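Local coordinates for conserved hypothetical protein (Streptococcus pneumoniae, PDB 2GK4), which is of unknown function but belongs to the DNA/pantothenate metabolism flavoprotein family and probably acts in coenzyme A biosynthesis, at residues Gln194-Glu206 / Val213-Lys226. Numbering follows the deposited sequence. Where two conformers were deposited one is given.
Sequences QISADQHRAIFVE and VQTKEEIAELLLEK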
loop_
_atom_site.group_PDB
_atom_site.type_symbol
_atom_site.label_atom_id
_atom_site.label_comp_id
_atom_site.label_asym_id
_atom_site.label_seq_id
_atom_site.Cartn_x
_atom_site.Cartn_y
_atom_site.Cartn_z
ATOM N N GLN A 194 18.031 15.047 -5.155
ATOM C CA GLN A 194 19.110 15.555 -4.307
ATOM C C GLN A 194 19.027 14.973 -2.896
ATOM O O GLN A 194 19.591 15.506 -1.933
ATOM C CB GLN A 194 19.132 17.101 -4.331
ATOM C CG GLN A 194 19.310 17.660 -5.763
ATOM C CD GLN A 194 20.687 17.371 -6.404
ATOM O OE1 GLN A 194 20.803 17.242 -7.639
ATOM N NE2 GLN A 194 21.717 17.272 -5.581
ATOM N N ILE A 195 18.374 13.813 -2.799
ATOM C CA ILE A 195 18.280 13.070 -1.548
ATOM C C ILE A 195 19.062 11.749 -1.731
ATOM O O ILE A 195 18.942 11.069 -2.768
ATOM C CB ILE A 195 16.795 12.741 -1.200
ATOM C CG1 ILE A 195 15.961 14.029 -1.058
ATOM C CG2 ILE A 195 16.723 11.849 0.062
ATOM C CD1 ILE A 195 14.426 13.789 -0.876
ATOM N N SER A 196 19.861 11.388 -0.736
ATOM C CA SER A 196 20.665 10.164 -0.809
ATOM C C SER A 196 20.775 9.552 0.575
ATOM O O SER A 196 20.074 9.981 1.508
ATOM C CB SER A 196 22.067 10.465 -1.362
ATOM O OG SER A 196 22.865 11.114 -0.380
ATOM N N ALA A 197 21.672 8.576 0.727
ATOM C CA ALA A 197 21.801 7.919 2.019
ATOM C C ALA A 197 22.405 8.846 3.073
ATOM O O ALA A 197 22.102 8.699 4.253
ATOM C CB ALA A 197 22.618 6.609 1.910
ATOM N N ASP A 198 23.251 9.787 2.656
ATOM C CA ASP A 198 23.947 10.665 3.609
ATOM C C ASP A 198 23.842 12.159 3.265
ATOM O O ASP A 198 24.617 12.978 3.770
ATOM C CB ASP A 198 25.420 10.260 3.722
ATOM C CG ASP A 198 26.196 10.524 2.451
ATOM O OD1 ASP A 198 25.574 10.649 1.379
ATOM O OD2 ASP A 198 27.437 10.608 2.522
ATOM N N GLN A 199 22.916 12.504 2.378
ATOM C CA GLN A 199 22.613 13.916 2.109
ATOM C C GLN A 199 21.121 14.107 1.886
ATOM O O GLN A 199 20.413 13.179 1.472
ATOM C CB GLN A 199 23.367 14.430 0.873
ATOM C CG GLN A 199 24.881 14.401 0.945
ATOM C CD GLN A 199 25.476 15.668 1.508
ATOM O OE1 GLN A 199 25.748 16.623 0.765
ATOM N NE2 GLN A 199 25.685 15.695 2.825
ATOM N N HIS A 200 20.647 15.329 2.128
ATOM C CA HIS A 200 19.265 15.644 1.842
ATOM C C HIS A 200 19.253 17.152 1.690
ATOM O O HIS A 200 19.085 17.866 2.666
ATOM C CB HIS A 200 18.360 15.242 3.025
ATOM C CG HIS A 200 16.896 15.243 2.701
ATOM N ND1 HIS A 200 16.264 16.276 2.036
ATOM C CD2 HIS A 200 15.937 14.328 2.962
ATOM C CE1 HIS A 200 14.982 15.989 1.892
ATOM N NE2 HIS A 200 14.759 14.810 2.439
ATOM N N ARG A 201 19.497 17.623 0.482
ATOM C CA ARG A 201 19.495 19.084 0.228
ATOM C C ARG A 201 18.076 19.598 0.407
ATOM O O ARG A 201 17.134 19.019 -0.142
ATOM C CB ARG A 201 19.950 19.342 -1.220
ATOM C CG ARG A 201 19.818 20.777 -1.702
ATOM C CD ARG A 201 21.072 21.530 -1.378
ATOM N NE ARG A 201 21.034 22.850 -2.000
ATOM C CZ ARG A 201 21.845 23.845 -1.649
ATOM N NH1 ARG A 201 22.737 23.642 -0.683
ATOM N NH2 ARG A 201 21.722 25.045 -2.238
ATOM N N ALA A 202 17.921 20.710 1.122
ATOM C CA ALA A 202 16.625 21.365 1.266
ATOM C C ALA A 202 16.779 22.864 1.407
ATOM O O ALA A 202 17.831 23.373 1.831
ATOM C CB ALA A 202 15.855 20.807 2.477
ATOM N N ILE A 203 15.730 23.562 1.018
ATOM C CA ILE A 203 15.719 25.019 1.076
ATOM C C ILE A 203 14.549 25.414 1.937
ATOM O O ILE A 203 13.398 25.084 1.627
ATOM C CB ILE A 203 15.590 25.631 -0.326
ATOM C CG1 ILE A 203 16.598 24.968 -1.306
ATOM C CG2 ILE A 203 15.679 27.177 -0.277
ATOM C CD1 ILE A 203 16.323 25.253 -2.758
ATOM N N PHE A 204 14.845 26.152 3.008
ATOM C CA PHE A 204 13.818 26.692 3.899
ATOM C C PHE A 204 13.338 27.984 3.248
ATOM O O PHE A 204 14.073 28.984 3.218
ATOM C CB PHE A 204 14.420 26.944 5.300
ATOM C CG PHE A 204 14.502 25.714 6.160
ATOM C CD1 PHE A 204 15.077 24.523 5.681
ATOM C CD2 PHE A 204 14.039 25.758 7.480
ATOM C CE1 PHE A 204 15.158 23.385 6.501
ATOM C CE2 PHE A 204 14.129 24.643 8.315
ATOM C CZ PHE A 204 14.694 23.460 7.837
ATOM N N VAL A 205 12.160 27.906 2.639
ATOM C CA VAL A 205 11.576 28.993 1.906
ATOM C C VAL A 205 10.594 29.795 2.779
ATOM O O VAL A 205 9.519 29.302 3.254
ATOM C CB VAL A 205 10.886 28.491 0.586
ATOM C CG1 VAL A 205 10.345 29.665 -0.225
ATOM C CG2 VAL A 205 11.884 27.718 -0.281
ATOM N N GLU A 206 10.951 31.056 2.959
ATOM C CA GLU A 206 10.038 32.015 3.535
ATOM C C GLU A 206 9.686 33.095 2.513
ATOM O O GLU A 206 10.199 33.124 1.405
ATOM C CB GLU A 206 10.656 32.615 4.798
ATOM C CG GLU A 206 10.890 31.588 5.894
ATOM C CD GLU A 206 11.769 32.119 7.009
ATOM O OE1 GLU A 206 12.835 32.687 6.731
ATOM O OE2 GLU A 206 11.421 31.957 8.186
ATOM N N VAL A 213 20.102 23.783 3.652
ATOM C CA VAL A 213 20.716 22.763 4.488
ATOM C C VAL A 213 21.063 21.530 3.639
ATOM O O VAL A 213 20.554 21.353 2.531
ATOM C CB VAL A 213 19.806 22.327 5.686
ATOM C CG1 VAL A 213 19.632 23.454 6.708
ATOM C CG2 VAL A 213 18.470 21.806 5.166
ATOM N N GLN A 214 21.911 20.664 4.185
ATOM C CA GLN A 214 22.495 19.585 3.408
ATOM C C GLN A 214 22.107 18.176 3.801
ATOM O O GLN A 214 22.354 17.245 3.020
ATOM C CB GLN A 214 24.026 19.687 3.457
ATOM C CG GLN A 214 24.558 20.707 2.531
ATOM C CD GLN A 214 24.126 20.458 1.097
ATOM O OE1 GLN A 214 23.621 21.358 0.452
ATOM N NE2 GLN A 214 24.278 19.220 0.612
ATOM N N THR A 215 21.578 18.025 5.020
ATOM C CA THR A 215 21.232 16.714 5.593
ATOM C C THR A 215 19.927 16.764 6.364
ATOM O O THR A 215 19.447 17.840 6.771
ATOM C CB THR A 215 22.334 16.157 6.567
ATOM O OG1 THR A 215 22.424 16.996 7.731
ATOM C CG2 THR A 215 23.694 16.098 5.900
ATOM N N LYS A 216 19.355 15.582 6.583
ATOM C CA LYS A 216 18.158 15.428 7.387
ATOM C C LYS A 216 18.368 15.942 8.786
ATOM O O LYS A 216 17.488 16.563 9.346
ATOM C CB LYS A 216 17.758 13.942 7.459
ATOM C CG LYS A 216 17.073 13.445 6.184
ATOM C CD LYS A 216 16.780 11.908 6.228
ATOM C CE LYS A 216 15.871 11.501 5.074
ATOM N NZ LYS A 216 16.514 11.800 3.720
ATOM N N GLU A 217 19.539 15.668 9.355
ATOM C CA GLU A 217 19.841 16.139 10.704
ATOM C C GLU A 217 19.852 17.670 10.720
ATOM O O GLU A 217 19.315 18.291 11.646
ATOM C CB GLU A 217 21.174 15.554 11.187
ATOM C CG GLU A 217 21.142 14.018 11.374
ATOM C CD GLU A 217 21.066 13.214 10.058
ATOM O OE1 GLU A 217 21.632 13.638 9.017
ATOM O OE2 GLU A 217 20.439 12.133 10.079
ATOM N N GLU A 218 20.422 18.274 9.676
ATOM C CA GLU A 218 20.461 19.737 9.576
ATOM C C GLU A 218 19.059 20.303 9.423
ATOM O O GLU A 218 18.770 21.382 9.969
ATOM C CB GLU A 218 21.315 20.198 8.395
ATOM C CG GLU A 218 22.778 20.471 8.740
ATOM C CD GLU A 218 23.658 20.722 7.504
ATOM O OE1 GLU A 218 23.190 21.342 6.514
ATOM O OE2 GLU A 218 24.838 20.298 7.536
ATOM N N ILE A 219 18.199 19.592 8.677
ATOM C CA ILE A 219 16.782 19.996 8.554
ATOM C C ILE A 219 16.150 20.062 9.939
ATOM O O ILE A 219 15.564 21.095 10.329
ATOM C CB ILE A 219 15.961 19.060 7.599
ATOM C CG1 ILE A 219 16.498 19.161 6.166
ATOM C CG2 ILE A 219 14.446 19.403 7.635
ATOM C CD1 ILE A 219 15.987 18.026 5.196
ATOM N N ALA A 220 16.277 18.955 10.681
ATOM C CA ALA A 220 15.729 18.896 12.044
ATOM C C ALA A 220 16.265 19.969 12.990
ATOM O O ALA A 220 15.475 20.598 13.719
ATOM C CB ALA A 220 15.861 17.467 12.653
ATOM N N GLU A 221 17.576 20.191 12.936
ATOM C CA GLU A 221 18.253 21.129 13.816
ATOM C C GLU A 221 17.797 22.573 13.564
ATOM O O GLU A 221 17.515 23.323 14.497
ATOM C CB GLU A 221 19.784 20.949 13.689
ATOM C CG GLU A 221 20.251 19.556 14.175
ATOM C CD GLU A 221 21.678 19.160 13.771
ATOM O OE1 GLU A 221 22.281 19.810 12.892
ATOM O OE2 GLU A 221 22.203 18.179 14.352
ATOM N N LEU A 222 17.694 22.937 12.288
ATOM C CA LEU A 222 17.225 24.253 11.874
ATOM C C LEU A 222 15.749 24.461 12.236
ATOM O O LEU A 222 15.361 25.525 12.745
ATOM C CB LEU A 222 17.485 24.490 10.378
ATOM C CG LEU A 222 17.130 25.905 9.876
ATOM C CD1 LEU A 222 17.817 26.982 10.696
ATOM C CD2 LEU A 222 17.470 26.062 8.392
ATOM N N LEU A 223 14.908 23.459 11.998
ATOM C CA LEU A 223 13.526 23.567 12.439
ATOM C C LEU A 223 13.490 23.774 13.936
ATOM O O LEU A 223 12.707 24.584 14.410
ATOM C CB LEU A 223 12.714 22.320 12.100
ATOM C CG LEU A 223 12.009 22.342 10.757
ATOM C CD1 LEU A 223 11.546 20.903 10.422
ATOM C CD2 LEU A 223 10.822 23.309 10.788
ATOM N N LEU A 224 14.338 23.057 14.684
ATOM C CA LEU A 224 14.367 23.265 16.144
ATOM C C LEU A 224 14.673 24.726 16.484
ATOM O O LEU A 224 13.983 25.341 17.314
ATOM C CB LEU A 224 15.318 22.275 16.847
ATOM C CG LEU A 224 15.488 22.475 18.379
ATOM C CD1 LEU A 224 14.175 22.274 19.117
ATOM C CD2 LEU A 224 16.556 21.502 18.939
ATOM N N GLU A 225 15.683 25.281 15.820
ATOM C CA GLU A 225 16.072 26.673 16.004
ATOM C C GLU A 225 14.926 27.641 15.687
ATOM O O GLU A 225 14.683 28.598 16.424
ATOM C CB GLU A 225 17.302 26.976 15.134
ATOM C CG GLU A 225 17.839 28.395 15.245
ATOM C CD GLU A 225 18.834 28.713 14.141
ATOM O OE1 GLU A 225 19.878 28.038 14.100
ATOM O OE2 GLU A 225 18.572 29.632 13.329
ATOM N N LYS A 226 14.221 27.388 14.587
ATOM C CA LYS A 226 13.141 28.264 14.159
ATOM C C LYS A 226 11.974 28.194 15.125
ATOM O O LYS A 226 11.333 29.218 15.435
ATOM C CB LYS A 226 12.725 27.922 12.731
ATOM C CG LYS A 226 13.787 28.358 11.717
ATOM C CD LYS A 226 13.346 28.086 10.302
ATOM C CE LYS A 226 12.660 29.299 9.694
ATOM N NZ LYS A 226 13.538 30.519 9.685
HETATM O O HOH W 1 19.281 11.583 3.748
HETATM O O HOH W 2 17.466 9.057 2.170
#
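F204 holds CG anti to its carbonyl carbon (chi1 -81°) and L222 swings CG anti to its backbone N (chi1 -175°); the side chains thus approach from opposite directions, bringing L222 CD2 over the centre of the F204 ring, 3.5 Å from its centroid, a CH-pi contact. At the ring's edge lie I219 O and K226 CD. The H200 ring is held between two isoleucines: I195 CG1 over one face, I219 CD1 on the other, 3.9 Å from the centroid. K216 NZ reaches S196 O through two waters.

The case illustrates how a beta hairpin followed by a helix closes the edge of a Rossmann-like alpha-beta-alpha sandwich: strand 202-205 pairs antiparallel with edge strand 210-213, and helix 216-228 then returns nearly parallel to 202-205, with K216, A220 and L223 against helix 30-41. The A202-V213 hydrogen-bonded pair is bonded both ways, with V213 N to A202 O at 2.9 Å; next to it H200 N gives a nearly straight bond (175°) to Q214 O. T215 OG1, at the N-cap, accepts from E218 N.

Q214 spans two side chains through its amide. R201 NH1 donates to its OE1 at 2.7 Å, nearly along the C=O axis, while Q214 NE2 donates to Q199 OE1 at 3.0 Å, from above the plane of the Q199 carbonyl. K226 NZ forms a salt bridge with E206 OE2 (3.0 Å), approaching from above the carboxylate plane.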